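Local coordinates for protein putative nitroreductase (Thermotoga maritima, PDB 1VKW) that is a putative nitroreductase, probably an oxidoreductase of the FMN-dependent nitroreductase superfamily, at residues H189-A194 with K199-I204. Sequence-based numbering, arbitrary orientation.
Sequences HAYLTA and KREPVI
The Tyr191 ring meets the segment 199-204 along one edge, with Glu201 OE2 and Pro202 O near its plane, while Pro202 CD and Ile204 CD1 approach the ring obliquely. The contact belongs to a helix-turn-strand unit: helix 180-198 ends, Lys199 takes positive phi, and the chain doubles back along the helix to enter strand 203-207, an outermost strand, within the chain, of an antiparallel sheet of four strands. Helix and strand are thus joined by a short reversal, and the Tyr191 ring packs against the returning chain.

Its CG stands anti to the backbone N (chi1 168°), which carries the ring off the helix toward the returning chain. The side chains of Pro202, whose CB points at the helix, and Tyr191 cross at about a right angle, and Pro202 CD lies 3.7 Å from Tyr191 CE1. The neighbouring Pro202 CG rests on Ala194 CB at 3.9 Å, one turn farther along the helix. Beyond the proline, Ile204 brings its terminal CD1 to 3.8 Å from Tyr191 CD1; Leu214 of the adjacent strand touches both Pro202 and Ile204, continuing this apolar layer into the sheet.

At the polar end, the Glu201 chain bends at chi2 (71°) and returns its carboxylate to the phenol, the ring and carboxylate planes lying 81° apart. Lys47 forms a salt bridge with the same oxygen, OE2, and would probably favour a charged carboxylate. The phenol donates to that oxygen in a hydrogen bond, Tyr191 OH to Glu201 OE2, whose modelled 2.4 Å is shorter than usual and doubtful as a precise length.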
ATOM      1  N   HIS A 189      -1.634   3.029  -4.036  1.00 26.86           N
ATOM      2  CA  HIS A 189      -0.519   3.847  -4.534  1.00 26.84           C
ATOM      3  C   HIS A 189      -0.977   4.916  -5.506  1.00 26.17           C
ATOM      4  O   HIS A 189      -0.513   6.052  -5.446  1.00 26.78           O
ATOM      5  CB  HIS A 189       0.562   2.978  -5.200  1.00 27.14           C
ATOM      6  CG  HIS A 189       1.349   2.142  -4.238  1.00 27.70           C
ATOM      7  ND1 HIS A 189       2.704   1.922  -4.379  1.00 27.38           N
ATOM      8  CD2 HIS A 189       0.975   1.477  -3.120  1.00 31.38           C
ATOM      9  CE1 HIS A 189       3.125   1.149  -3.390  1.00 28.26           C
ATOM     10  NE2 HIS A 189       2.096   0.859  -2.617  1.00 28.13           N
ATOM     11  N   ALA A 190      -1.869   4.551  -6.426  1.00 26.55           N
ATOM     12  CA  ALA A 190      -2.361   5.496  -7.417  1.00 27.09           C
ATOM     13  C   ALA A 190      -3.196   6.582  -6.736  1.00 27.81           C
ATOM     14  O   ALA A 190      -3.052   7.763  -7.018  1.00 28.09           O
ATOM     15  CB  ALA A 190      -3.164   4.788  -8.463  1.00 26.06           C
ATOM     16  N   TYR A 191      -4.062   6.164  -5.827  1.00 29.51           N
ATOM     17  CA  TYR A 191      -4.885   7.091  -5.065  1.00 29.03           C
ATOM     18  C   TYR A 191      -4.052   8.095  -4.255  1.00 28.13           C
ATOM     19  O   TYR A 191      -4.250   9.300  -4.346  1.00 27.63           O
ATOM     20  CB  TYR A 191      -5.832   6.318  -4.148  1.00 29.65           C
ATOM     21  CG  TYR A 191      -6.497   7.216  -3.147  1.00 31.21           C
ATOM     22  CD1 TYR A 191      -7.664   7.908  -3.466  1.00 33.55           C
ATOM     23  CD2 TYR A 191      -5.943   7.397  -1.884  1.00 37.17           C
ATOM     24  CE1 TYR A 191      -8.272   8.754  -2.537  1.00 38.47           C
ATOM     25  CE2 TYR A 191      -6.531   8.248  -0.951  1.00 41.41           C
ATOM     26  CZ  TYR A 191      -7.694   8.920  -1.282  1.00 39.52           C
ATOM     27  OH  TYR A 191      -8.265   9.746  -0.343  1.00 42.32           O
ATOM     28  N   LEU A 192      -3.109   7.588  -3.472  1.00 28.27           N
ATOM     29  CA  LEU A 192      -2.284   8.439  -2.614  1.00 28.66           C
ATOM     30  C   LEU A 192      -1.366   9.394  -3.394  1.00 27.22           C
ATOM     31  O   LEU A 192      -1.174  10.536  -2.989  1.00 25.49           O
ATOM     32  CB  LEU A 192      -1.482   7.576  -1.624  1.00 29.31           C
ATOM     33  CG  LEU A 192      -2.299   6.841  -0.547  1.00 26.70           C
ATOM     34  CD1 LEU A 192      -1.434   5.841   0.207  1.00 31.32           C
ATOM     35  CD2 LEU A 192      -2.966   7.801   0.429  1.00 29.95           C
ATOM     36  N   THR A 193      -0.799   8.948  -4.510  1.00 26.98           N
ATOM     37  CA  THR A 193       0.068   9.829  -5.303  1.00 27.31           C
ATOM     38  C   THR A 193      -0.745  10.865  -6.072  1.00 27.03           C
ATOM     39  O   THR A 193      -0.361  12.043  -6.145  1.00 25.95           O
ATOM     40  CB  THR A 193       0.968   9.034  -6.252  1.00 29.19           C
ATOM     41  OG1 THR A 193       0.173   8.180  -7.073  1.00 35.30           O
ATOM     42  CG2 THR A 193       1.883   8.087  -5.475  1.00 27.92           C
ATOM     43  N   ALA A 194      -1.896  10.450  -6.604  1.00 28.09           N
ATOM     44  CA  ALA A 194      -2.792  11.387  -7.289  1.00 28.17           C
ATOM     45  C   ALA A 194      -3.316  12.476  -6.341  1.00 29.67           C
ATOM     46  O   ALA A 194      -3.450  13.640  -6.727  1.00 29.88           O
ATOM     47  CB  ALA A 194      -3.954  10.631  -7.936  1.00 28.04           C
ATOM     48  N   LYS A 199      -3.640  17.668  -5.438  1.00 38.04           N
ATOM     49  CA  LYS A 199      -4.081  18.336  -4.220  1.00 38.88           C
ATOM     50  C   LYS A 199      -5.607  18.328  -4.103  1.00 37.82           C
ATOM     51  O   LYS A 199      -6.202  19.251  -3.553  1.00 37.07           O
ATOM     52  CB  LYS A 199      -3.515  19.773  -4.134  1.00 40.31           C
ATOM     53  CG  LYS A 199      -1.977  19.845  -4.060  1.00 42.88           C
ATOM     54  CD  LYS A 199      -1.461  19.387  -2.697  1.00 44.50           C
ATOM     55  CE  LYS A 199       0.038  19.592  -2.545  1.00 46.78           C
ATOM     56  NZ  LYS A 199       0.825  18.384  -2.889  1.00 46.48           N
ATOM     57  N   ARG A 200      -6.225  17.278  -4.635  1.00 37.36           N
ATOM     58  CA  ARG A 200      -7.662  17.055  -4.515  1.00 38.10           C
ATOM     59  C   ARG A 200      -7.858  15.595  -4.131  1.00 37.29           C
ATOM     60  O   ARG A 200      -6.975  14.767  -4.332  1.00 38.03           O
ATOM     61  CB  ARG A 200      -8.380  17.308  -5.848  1.00 38.71           C
ATOM     62  CG  ARG A 200      -8.072  18.630  -6.542  1.00 42.59           C
ATOM     63  CD  ARG A 200      -8.930  19.780  -6.104  1.00 45.29           C
ATOM     64  NE  ARG A 200     -10.319  19.596  -6.513  1.00 47.87           N
ATOM     65  CZ  ARG A 200     -11.331  20.351  -6.102  1.00 44.43           C
ATOM     66  NH1 ARG A 200     -11.128  21.353  -5.255  1.00 46.01           N
ATOM     67  NH2 ARG A 200     -12.556  20.098  -6.535  1.00 46.25           N
ATOM     68  N   GLU A 201      -9.041  15.281  -3.632  1.00 37.05           N
ATOM     69  CA  GLU A 201      -9.425  13.918  -3.308  1.00 36.21           C
ATOM     70  C   GLU A 201      -9.871  13.142  -4.563  1.00 35.59           C
ATOM     71  O   GLU A 201     -10.954  13.415  -5.075  1.00 35.48           O
ATOM     72  CB  GLU A 201     -10.588  14.002  -2.308  1.00 37.34           C
ATOM     73  CG  GLU A 201     -11.021  12.681  -1.712  1.00 39.54           C
ATOM     74  CD  GLU A 201     -10.005  12.122  -0.734  1.00 47.57           C
ATOM     75  OE1 GLU A 201      -8.954  12.768  -0.499  1.00 46.26           O
ATOM     76  OE2 GLU A 201     -10.261  11.025  -0.201  1.00 50.43           O
ATOM     77  N   PRO A 202      -9.090  12.173  -5.060  1.00 34.25           N
ATOM     78  CA  PRO A 202      -9.541  11.364  -6.208  1.00 33.69           C
ATOM     79  C   PRO A 202     -10.783  10.556  -5.850  1.00 31.90           C
ATOM     80  O   PRO A 202     -10.980  10.225  -4.675  1.00 30.56           O
ATOM     81  CB  PRO A 202      -8.350  10.428  -6.481  1.00 34.14           C
ATOM     82  CG  PRO A 202      -7.195  11.066  -5.789  1.00 34.13           C
ATOM     83  CD  PRO A 202      -7.762  11.744  -4.597  1.00 35.12           C
ATOM     84  N   VAL A 203     -11.623  10.270  -6.841  1.00 29.19           N
ATOM     85  CA  VAL A 203     -12.803   9.442  -6.631  1.00 30.63           C
ATOM     86  C   VAL A 203     -12.527   8.066  -7.211  1.00 30.32           C
ATOM     87  O   VAL A 203     -12.072   7.956  -8.345  1.00 30.51           O
ATOM     88  CB  VAL A 203     -14.062  10.039  -7.307  1.00 30.16           C
ATOM     89  CG1 VAL A 203     -15.272   9.109  -7.151  1.00 34.18           C
ATOM     90  CG2 VAL A 203     -14.358  11.408  -6.731  1.00 34.82           C
ATOM     91  N   ILE A 204     -12.824   7.029  -6.432  1.00 29.27           N
ATOM     92  CA  ILE A 204     -12.581   5.663  -6.830  1.00 30.93           C
ATOM     93  C   ILE A 204     -13.909   5.032  -7.173  1.00 30.94           C
ATOM     94  O   ILE A 204     -14.840   5.078  -6.362  1.00 28.50           O
ATOM     95  CB  ILE A 204     -11.949   4.857  -5.689  1.00 34.16           C
ATOM     96  CG1 ILE A 204     -10.652   5.506  -5.209  1.00 39.09           C
ATOM     97  CG2 ILE A 204     -11.698   3.407  -6.145  1.00 38.78           C
ATOM     98  CD1 ILE A 204     -10.467   5.401  -3.703  1.00 45.82           C
TER